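Local coordinates for cell wall mannoprotein 1 (Neosartorya fumigata, PDB 5J5L) that binds arachidonic acid inside an all-helical bundle and is probably a cell-wall protein recognised by the host's antibodies, at residues A[105-110]-A[145-150]; A[78-83]-A[138-143]; A[64-69]-A[123-128]. One frame throughout, in Å; residues are numbered along the deposited sequence.

Contact 1: residues A[105-110]-A[145-150]; sequences SDLNAL and SSAIAV. With ACD (arachidonic acid), chain B.
Leu107 meets Ala147 and Ile148 at the same time, through different parts of its side chain. Its CB lies 3.7 Å from CG1 of Ile148, while its branch end reaches the residue just before it, CD1 of Leu107 standing 4.0 Å from CB of Ala147. The other branch methyl faces the lipid: CD2 of Leu107 is 3.9 Å from C12 of the arachidonic acid. One leucine therefore belongs both to the joint between the helices and to the pocket wall. Next to it, at the solvent-facing border, the amide of Asn108 lies across the end of Ile148, with OD1 3.4 Å from CD1; this is a van der Waals touch by a polar atom. Ile148 extends toward it because CG1 is anti to its own carbonyl carbon (chi1 -70°) and the chain then runs on nearly straight to CD1.

On the lipid side, Leu110 puts CD1 3.7 Å from C14, and Asp106 lays OD2 3.3 Å from C8. That carboxylate oxygen is also hydrogen-bonded to Gln38 of helix 31-56, which would hold it in place beside the carbon chain. OE1 of Glu41 comes close to OD1 of Asp106, so one of the two acids may be protonated. Leu84 of helix 63-89 packs on both Leu107 and Ala147, so a third helix closes on the joint.

The two short segments run nearly antiparallel, at 159°, with axes 9.8 Å apart. Such leucine, isoleucine and alanine packing between neighbouring antiparallel helices is characteristic of a helical bundle, and here it forms part of the wall of a lipid-filled core.

Contact 2: residues A[78-83]-A[138-143]; sequences PDIVTS and QDIDAA. With ACD (arachidonic acid), chain B.
This is an apolar helix-helix contact of the bundle, placed where helix 63-89 forms part of the pocket for arachidonic acid. Two small pairings make it, both between hydrocarbon groups. In the inner one, the ends of Ile80 and Ile140 meet methyl to methyl, CD1 of Ile80 standing 3.9 Å from CD1 of Ile140, and the two side chains cross at about a right angle. The same Ile80 methyl also lies 4.2 Å from CG2 of Ile140, so it rests against two methyls of its partner. In both isoleucines CG1 is anti to the carbonyl carbon, with chi1 -68° in each, and a near-extended second torsion carries CD1 out to the meeting point. Nearer the surface, CG2 of Val81 touches CB of Ala143 at 4.1 Å. The small alanine suits the close backbone approach here, where CA of Val81 and CA of Ala143 are 6.3 Å apart.

Ile80 works in two directions. While its CD1 faces helix 127-150, CG1 lies 3.6 Å from C19, next to the methyl end of the fatty acid. One turn on, Ser83 borders the chain further in from its methyl end: OG is 3.6 Å from C16, and it has a weak hydrogen bond to Thr21. On the outer side, Thr82 donates both its backbone N and its OG1 to O of Pro78, the hydroxyl bond being 2.9 Å long, and the two donors come from opposite faces of the carbonyl plane.

A salt bridge from Asp139 to Lys77 joins the same two helices near this level. Ile17 and Phe24 of helix 3-26 pack against the pocket-facing side of 78-83, and Asp79 forms a salt bridge with Lys14 of that helix.

Contact 3: residues A[64-69]-A[123-128]; sequences ADSTSV and DIATAT
A polar contact between a helix and a loop, this one lies at an end of the bundle, far from the centre of the chain, where 123-128 turns from helix 100-124 into helix 127-150 beside an early turn of helix 63-89. Ser66 is its centre. The backbone N of Thr126 donates to OG of Ser66 over 3.0 Å, and the bond is nearly straight, with an angle of 169° at the hydrogen. Ser66 presents the hydroxyl by turning OG anti to its backbone N (chi1 -176°). The same OG is hydrogen-bonded to OD2 of Asp129, so two bonds grip it, one from the loop N-H and one with the carboxylate, and the serine ties together the loop and the first turn of the following helix.

Thr126 is the N-cap of helix 127-150: its OG1, held between its own N and carbonyl carbon at chi1 65°, accepts from the backbone N of Asp129. With the Asp129 carboxylate on Ser66, the start of the helix is linked to helix 63-89 as well as capped.

Carbon groups close in on the link. CG2 of Thr126 sits 3.7 Å from CB of Ser66, and the methyl of Ala125 lies beside the hydroxyl, its CB 3.5 Å from OG of Ser66. Ala125 also touches Ile133 of helix 127-150, and Ile124 packs on Ile6 of helix 3-26 and on Leu61.

All three contacts use helix 127-150: contact 3 at its start, contact 2 in its middle and contact 1 at its end. Helix 63-89 supplies the partner in contacts 2 and 3, and helix 100-124 supplies it in contact 1 and leads into the loop of contact 3. Along the chain the first segments come in the order 64-69, 78-83, 105-110, and their partners follow in the same order, 123-128, 138-143, 145-150, so the three pairs interleave. Contacts 1 and 2, centres 11 Å apart, both touch arachidonic acid; contacts 1 and 3, centres 28 Å apart, lie on opposite sides of the chain's centre. Helix 127-150 thus flanks the pocket at its middle and end; its start is capped.

Contact 1: residues A[105-110]-A[145-150]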
loop_
_atom_site.group_PDB
_atom_site.type_symbol
_atom_site.label_atom_id
_atom_site.label_comp_id
_atom_site.label_asym_id
_atom_site.label_seq_id
_atom_site.Cartn_x
_atom_site.Cartn_y
_atom_site.Cartn_z
ATOM N N SER A 105 -7.293 0.577 -12.333
ATOM C CA SER A 105 -6.408 1.747 -12.422
ATOM C C SER A 105 -5.727 2.001 -11.084
ATOM O O SER A 105 -4.507 2.256 -11.019
ATOM C CB SER A 105 -7.198 2.981 -12.856
ATOM O OG SER A 105 -6.366 4.129 -12.961
ATOM N N ASP A 106 -6.523 1.940 -10.018
ATOM C CA ASP A 106 -6.046 2.132 -8.668
ATOM C C ASP A 106 -5.018 1.064 -8.288
ATOM O O ASP A 106 -3.959 1.386 -7.743
ATOM C CB ASP A 106 -7.199 2.070 -7.651
ATOM C CG ASP A 106 -8.097 3.300 -7.671
ATOM O OD1 ASP A 106 -7.835 4.291 -8.390
ATOM O OD2 ASP A 106 -9.106 3.255 -6.917
ATOM N N LEU A 107 -5.308 -0.193 -8.594
ATOM C CA LEU A 107 -4.378 -1.285 -8.259
ATOM C C LEU A 107 -3.020 -1.086 -8.929
ATOM O O LEU A 107 -1.984 -1.244 -8.276
ATOM C CB LEU A 107 -4.950 -2.634 -8.648
ATOM C CG LEU A 107 -6.083 -3.160 -7.764
ATOM C CD1 LEU A 107 -6.730 -4.346 -8.458
ATOM C CD2 LEU A 107 -5.569 -3.551 -6.380
ATOM N N ASN A 108 -3.030 -0.737 -10.208
ATOM C CA ASN A 108 -1.770 -0.529 -10.934
ATOM C C ASN A 108 -0.988 0.660 -10.371
ATOM O O ASN A 108 0.238 0.577 -10.206
ATOM C CB ASN A 108 -2.042 -0.369 -12.421
ATOM C CG ASN A 108 -2.350 -1.685 -13.091
ATOM O OD1 ASN A 108 -1.624 -2.666 -12.910
ATOM N ND2 ASN A 108 -3.421 -1.721 -13.881
ATOM N N ALA A 109 -1.687 1.762 -10.050
ATOM C CA ALA A 109 -1.042 2.930 -9.428
ATOM C C ALA A 109 -0.446 2.590 -8.080
ATOM O O ALA A 109 0.691 2.954 -7.773
ATOM C CB ALA A 109 -2.027 4.084 -9.283
ATOM N N LEU A 110 -1.223 1.901 -7.251
ATOM C CA LEU A 110 -0.763 1.542 -5.918
ATOM C C LEU A 110 0.424 0.589 -5.941
ATOM O O LEU A 110 1.359 0.747 -5.138
ATOM C CB LEU A 110 -1.911 0.936 -5.121
ATOM C CG LEU A 110 -2.967 1.960 -4.671
ATOM C CD1 LEU A 110 -4.246 1.225 -4.281
ATOM C CD2 LEU A 110 -2.476 2.848 -3.531
ATOM N N SER A 145 -0.605 -8.623 -7.957
ATOM C CA SER A 145 -0.754 -9.327 -9.245
ATOM C C SER A 145 -2.019 -10.168 -9.253
ATOM O O SER A 145 -2.728 -10.225 -10.247
ATOM C CB SER A 145 0.446 -10.212 -9.557
ATOM O OG SER A 145 1.639 -9.431 -9.612
ATOM N N SER A 146 -2.304 -10.839 -8.141
ATOM C CA SER A 146 -3.510 -11.645 -8.054
ATOM C C SER A 146 -4.776 -10.753 -8.169
ATOM O O SER A 146 -5.681 -11.047 -8.935
ATOM C CB SER A 146 -3.478 -12.470 -6.762
ATOM O OG SER A 146 -4.635 -13.255 -6.622
ATOM N N ALA A 147 -4.841 -9.671 -7.405
ATOM C CA ALA A 147 -5.995 -8.767 -7.476
ATOM C C ALA A 147 -6.164 -8.150 -8.854
ATOM O O ALA A 147 -7.273 -8.060 -9.368
ATOM C CB ALA A 147 -5.904 -7.693 -6.407
ATOM N N ILE A 148 -5.056 -7.736 -9.455
ATOM C CA ILE A 148 -5.089 -7.216 -10.832
ATOM C C ILE A 148 -5.638 -8.236 -11.814
ATOM O O ILE A 148 -6.461 -7.906 -12.677
ATOM C CB ILE A 148 -3.691 -6.689 -11.255
ATOM C CG1 ILE A 148 -3.357 -5.398 -10.486
ATOM C CG2 ILE A 148 -3.621 -6.456 -12.760
ATOM C CD1 ILE A 148 -1.879 -5.062 -10.473
ATOM N N ALA A 149 -5.201 -9.492 -11.694
ATOM C CA ALA A 149 -5.702 -10.550 -12.555
ATOM C C ALA A 149 -7.195 -10.718 -12.381
ATOM O O ALA A 149 -7.913 -10.895 -13.349
ATOM C CB ALA A 149 -4.988 -11.859 -12.271
ATOM N N VAL A 150 -7.667 -10.665 -11.138
ATOM C CA VAL A 150 -9.100 -10.775 -10.872
ATOM C C VAL A 150 -9.894 -9.658 -11.567
ATOM O O VAL A 150 -10.939 -9.936 -12.172
ATOM C CB VAL A 150 -9.404 -10.786 -9.351
ATOM C CG1 VAL A 150 -10.894 -10.615 -9.092
ATOM C CG2 VAL A 150 -8.906 -12.081 -8.723
HETATM C C1 ACD B . -15.869 0.729 -2.188
HETATM C C2 ACD B . -14.887 0.778 -3.334
HETATM C C3 ACD B . -15.420 -0.020 -4.507
HETATM C C4 ACD B . -14.617 0.282 -5.774
HETATM C C5 ACD B . -14.578 1.770 -6.029
HETATM C C6 ACD B . -13.459 2.513 -6.109
HETATM C C7 ACD B . -12.062 1.950 -6.030
HETATM C C8 ACD B . -11.389 2.234 -4.698
HETATM C C9 ACD B . -10.550 1.378 -4.091
HETATM C C10 ACD B . -10.187 -0.007 -4.598
HETATM C C11 ACD B . -8.864 0.005 -5.320
HETATM C C12 ACD B . -7.743 -0.620 -4.937
HETATM C C13 ACD B . -7.538 -1.448 -3.684
HETATM C C14 ACD B . -7.064 -0.471 -2.623
HETATM C C15 ACD B . -6.207 -0.769 -1.640
HETATM C C16 ACD B . -5.587 -2.128 -1.468
HETATM C C17 ACD B . -4.354 -2.004 -0.584
HETATM C C18 ACD B . -3.231 -1.255 -1.278
HETATM C C19 ACD B . -1.968 -1.277 -0.452
HETATM C C20 ACD B . -1.046 -0.114 -0.712
HETATM O O1 ACD B . -15.713 -0.212 -1.399
HETATM O O2 ACD B . -16.747 1.603 -2.053
#

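Contact 2: residues A[78-83]-A[138-143]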
loop_
_atom_site.group_PDB
_atom_site.type_symbol
_atom_site.label_atom_id
_atom_site.label_comp_id
_atom_site.label_asym_id
_atom_site.label_seq_id
_atom_site.Cartn_x
_atom_site.Cartn_y
_atom_site.Cartn_z
ATOM N N PRO A 78 0.389 -7.940 5.903
ATOM C CA PRO A 78 -0.921 -8.560 6.157
ATOM C C PRO A 78 -2.094 -7.597 5.980
ATOM O O PRO A 78 -3.179 -8.025 5.582
ATOM C CB PRO A 78 -0.830 -9.037 7.610
ATOM C CG PRO A 78 0.328 -8.327 8.198
ATOM C CD PRO A 78 1.268 -8.012 7.079
ATOM N N ASP A 79 -1.886 -6.314 6.259
ATOM C CA ASP A 79 -2.943 -5.319 6.054
ATOM C C ASP A 79 -3.262 -5.165 4.576
ATOM O O ASP A 79 -4.426 -5.042 4.179
ATOM C CB ASP A 79 -2.564 -3.968 6.649
ATOM C CG ASP A 79 -2.368 -4.021 8.157
ATOM O OD1 ASP A 79 -2.805 -5.002 8.798
ATOM O OD2 ASP A 79 -1.763 -3.088 8.688
ATOM N N ILE A 80 -2.221 -5.186 3.746
ATOM C CA ILE A 80 -2.390 -5.085 2.304
ATOM C C ILE A 80 -3.124 -6.303 1.759
ATOM O O ILE A 80 -4.082 -6.170 0.985
ATOM C CB ILE A 80 -1.018 -4.888 1.613
ATOM C CG1 ILE A 80 -0.455 -3.520 1.977
ATOM C CG2 ILE A 80 -1.123 -5.066 0.094
ATOM C CD1 ILE A 80 1.024 -3.378 1.667
ATOM N N VAL A 81 -2.692 -7.498 2.168
ATOM C CA VAL A 81 -3.337 -8.724 1.733
ATOM C C VAL A 81 -4.815 -8.740 2.163
ATOM O O VAL A 81 -5.697 -9.064 1.360
ATOM C CB VAL A 81 -2.611 -9.970 2.258
ATOM C CG1 VAL A 81 -3.441 -11.222 1.981
ATOM C CG2 VAL A 81 -1.229 -10.085 1.621
ATOM N N THR A 82 -5.080 -8.350 3.408
ATOM C CA THR A 82 -6.462 -8.276 3.905
ATOM C C THR A 82 -7.301 -7.300 3.061
ATOM O O THR A 82 -8.452 -7.597 2.692
ATOM C CB THR A 82 -6.487 -7.882 5.401
ATOM O OG1 THR A 82 -5.866 -8.916 6.184
ATOM C CG2 THR A 82 -7.923 -7.665 5.903
ATOM N N SER A 83 -6.723 -6.147 2.740
ATOM C CA SER A 83 -7.430 -5.117 1.980
ATOM C C SER A 83 -7.719 -5.581 0.565
ATOM O O SER A 83 -8.853 -5.431 0.057
ATOM C CB SER A 83 -6.625 -3.802 1.987
ATOM O OG SER A 83 -7.405 -2.705 1.566
ATOM N N GLN A 138 8.309 -8.718 -2.641
ATOM C CA GLN A 138 7.907 -9.812 -3.556
ATOM C C GLN A 138 6.512 -10.343 -3.213
ATOM O O GLN A 138 5.694 -10.598 -4.104
ATOM C CB GLN A 138 8.882 -10.982 -3.513
ATOM C CG GLN A 138 10.224 -10.745 -4.159
ATOM C CD GLN A 138 11.043 -12.013 -4.145
ATOM O OE1 GLN A 138 11.864 -12.218 -3.261
ATOM N NE2 GLN A 138 10.775 -12.898 -5.091
ATOM N N ASP A 139 6.246 -10.508 -1.919
ATOM C CA ASP A 139 4.945 -11.013 -1.453
ATOM C C ASP A 139 3.825 -10.005 -1.671
ATOM O O ASP A 139 2.714 -10.357 -2.079
ATOM C CB ASP A 139 5.032 -11.397 0.039
ATOM C CG ASP A 139 5.974 -12.564 0.304
ATOM O OD1 ASP A 139 6.242 -13.391 -0.600
ATOM O OD2 ASP A 139 6.470 -12.647 1.454
ATOM N N ILE A 140 4.121 -8.737 -1.407
ATOM C CA ILE A 140 3.170 -7.664 -1.643
ATOM C C ILE A 140 2.864 -7.587 -3.146
ATOM O O ILE A 140 1.713 -7.484 -3.554
ATOM C CB ILE A 140 3.719 -6.317 -1.113
ATOM C CG1 ILE A 140 3.787 -6.352 0.428
ATOM C CG2 ILE A 140 2.867 -5.147 -1.605
ATOM C CD1 ILE A 140 4.464 -5.150 1.060
ATOM N N ASP A 141 3.913 -7.653 -3.971
ATOM C CA ASP A 141 3.726 -7.646 -5.429
ATOM C C ASP A 141 2.896 -8.836 -5.935
ATOM O O ASP A 141 2.068 -8.684 -6.829
ATOM C CB ASP A 141 5.079 -7.592 -6.151
ATOM C CG ASP A 141 5.741 -6.227 -6.070
ATOM O OD1 ASP A 141 5.035 -5.203 -5.947
ATOM O OD2 ASP A 141 6.990 -6.188 -6.119
ATOM N N ALA A 142 3.116 -10.015 -5.365
ATOM C CA ALA A 142 2.317 -11.188 -5.698
ATOM C C ALA A 142 0.838 -10.951 -5.408
ATOM O O ALA A 142 -0.023 -11.323 -6.188
ATOM C CB ALA A 142 2.800 -12.404 -4.929
ATOM N N ALA A 143 0.555 -10.342 -4.259
ATOM C CA ALA A 143 -0.825 -10.065 -3.878
ATOM C C ALA A 143 -1.498 -9.063 -4.831
ATOM O O ALA A 143 -2.638 -9.263 -5.255
ATOM C CB ALA A 143 -0.899 -9.580 -2.435
HETATM C C1 ACD B . -15.869 0.729 -2.188
HETATM C C2 ACD B . -14.887 0.778 -3.334
HETATM C C3 ACD B . -15.420 -0.020 -4.507
HETATM C C4 ACD B . -14.617 0.282 -5.774
HETATM C C5 ACD B . -14.578 1.770 -6.029
HETATM C C6 ACD B . -13.459 2.513 -6.109
HETATM C C7 ACD B . -12.062 1.950 -6.030
HETATM C C8 ACD B . -11.389 2.234 -4.698
HETATM C C9 ACD B . -10.550 1.378 -4.091
HETATM C C10 ACD B . -10.187 -0.007 -4.598
HETATM C C11 ACD B . -8.864 0.005 -5.320
HETATM C C12 ACD B . -7.743 -0.620 -4.937
HETATM C C13 ACD B . -7.538 -1.448 -3.684
HETATM C C14 ACD B . -7.064 -0.471 -2.623
HETATM C C15 ACD B . -6.207 -0.769 -1.640
HETATM C C16 ACD B . -5.587 -2.128 -1.468
HETATM C C17 ACD B . -4.354 -2.004 -0.584
HETATM C C18 ACD B . -3.231 -1.255 -1.278
HETATM C C19 ACD B . -1.968 -1.277 -0.452
HETATM C C20 ACD B . -1.046 -0.114 -0.712
HETATM O O1 ACD B . -15.713 -0.212 -1.399
HETATM O O2 ACD B . -16.747 1.603 -2.053
#

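Contact 3: residues A[64-69]-A[123-128]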
loop_
_atom_site.group_PDB
_atom_site.type_symbol
_atom_site.label_atom_id
_atom_site.label_comp_id
_atom_site.label_asym_id
_atom_site.label_seq_id
_atom_site.Cartn_x
_atom_site.Cartn_y
_atom_site.Cartn_z
ATOM N N ALA A 64 19.277 0.342 14.384
ATOM C CA ALA A 64 17.980 0.362 15.067
ATOM C C ALA A 64 16.902 0.980 14.180
ATOM O O ALA A 64 15.785 0.465 14.094
ATOM C CB ALA A 64 18.086 1.111 16.390
ATOM N N ASP A 65 17.237 2.071 13.502
ATOM C CA ASP A 65 16.266 2.726 12.613
ATOM C C ASP A 65 15.925 1.874 11.392
ATOM O O ASP A 65 14.772 1.835 10.953
ATOM C CB ASP A 65 16.757 4.110 12.172
ATOM C CG ASP A 65 16.698 5.151 13.292
ATOM O OD1 ASP A 65 16.052 4.910 14.331
ATOM O OD2 ASP A 65 17.288 6.238 13.130
ATOM N N SER A 66 16.930 1.213 10.835
ATOM C CA SER A 66 16.715 0.274 9.755
ATOM C C SER A 66 15.743 -0.833 10.183
ATOM O O SER A 66 14.802 -1.173 9.446
ATOM C CB SER A 66 18.045 -0.320 9.310
ATOM O OG SER A 66 17.861 -1.173 8.200
ATOM N N THR A 67 15.935 -1.370 11.383
ATOM C CA THR A 67 15.038 -2.418 11.886
ATOM C C THR A 67 13.625 -1.854 12.014
ATOM O O THR A 67 12.640 -2.487 11.603
ATOM C CB THR A 67 15.513 -2.962 13.251
ATOM O OG1 THR A 67 16.794 -3.571 13.086
ATOM C CG2 THR A 67 14.536 -3.984 13.816
ATOM N N SER A 68 13.529 -0.648 12.563
ATOM C CA SER A 68 12.229 -0.017 12.762
ATOM C C SER A 68 11.513 0.183 11.420
ATOM O O SER A 68 10.347 -0.172 11.289
ATOM C CB SER A 68 12.361 1.316 13.504
ATOM O OG SER A 68 12.831 1.155 14.841
ATOM N N VAL A 69 12.209 0.719 10.419
ATOM C CA VAL A 69 11.579 0.985 9.110
ATOM C C VAL A 69 11.228 -0.332 8.409
ATOM O O VAL A 69 10.133 -0.488 7.861
ATOM C CB VAL A 69 12.491 1.888 8.254
ATOM C CG1 VAL A 69 12.062 1.908 6.807
ATOM C CG2 VAL A 69 12.512 3.298 8.833
ATOM N N ASP A 123 17.099 1.344 -0.201
ATOM C CA ASP A 123 18.326 2.096 -0.501
ATOM C C ASP A 123 19.013 2.580 0.776
ATOM O O ASP A 123 20.245 2.683 0.820
ATOM C CB ASP A 123 18.034 3.280 -1.449
ATOM C CG ASP A 123 17.986 2.861 -2.943
ATOM O OD1 ASP A 123 18.545 1.800 -3.311
ATOM O OD2 ASP A 123 17.391 3.613 -3.750
ATOM N N ILE A 124 18.221 2.839 1.815
ATOM C CA ILE A 124 18.728 3.383 3.076
ATOM C C ILE A 124 18.808 2.379 4.230
ATOM O O ILE A 124 19.383 2.676 5.279
ATOM C CB ILE A 124 17.946 4.644 3.499
ATOM C CG1 ILE A 124 16.468 4.327 3.759
ATOM C CG2 ILE A 124 18.110 5.726 2.436
ATOM C CD1 ILE A 124 15.699 5.520 4.280
ATOM N N ALA A 125 18.253 1.195 4.034
ATOM C CA ALA A 125 18.344 0.123 5.015
ATOM C C ALA A 125 19.737 -0.522 5.053
ATOM O O ALA A 125 20.544 -0.387 4.118
ATOM C CB ALA A 125 17.297 -0.931 4.712
ATOM N N THR A 126 20.011 -1.250 6.135
ATOM C CA THR A 126 21.210 -2.073 6.205
ATOM C C THR A 126 21.160 -3.163 5.124
ATOM O O THR A 126 20.094 -3.491 4.588
ATOM C CB THR A 126 21.401 -2.731 7.594
ATOM O OG1 THR A 126 20.337 -3.656 7.842
ATOM C CG2 THR A 126 21.429 -1.693 8.698
ATOM N N ALA A 127 22.328 -3.700 4.785
ATOM C CA ALA A 127 22.411 -4.709 3.736
ATOM C C ALA A 127 21.477 -5.888 4.014
ATOM O O ALA A 127 20.757 -6.340 3.126
ATOM C CB ALA A 127 23.841 -5.195 3.576
ATOM N N THR A 128 21.477 -6.365 5.254
ATOM C CA THR A 128 20.587 -7.455 5.654
ATOM C C THR A 128 19.105 -7.065 5.567
ATOM O O THR A 128 18.280 -7.813 5.029
ATOM C CB THR A 128 20.915 -7.924 7.083
ATOM O OG1 THR A 128 22.229 -8.482 7.095
ATOM C CG2 THR A 128 19.922 -8.989 7.555
#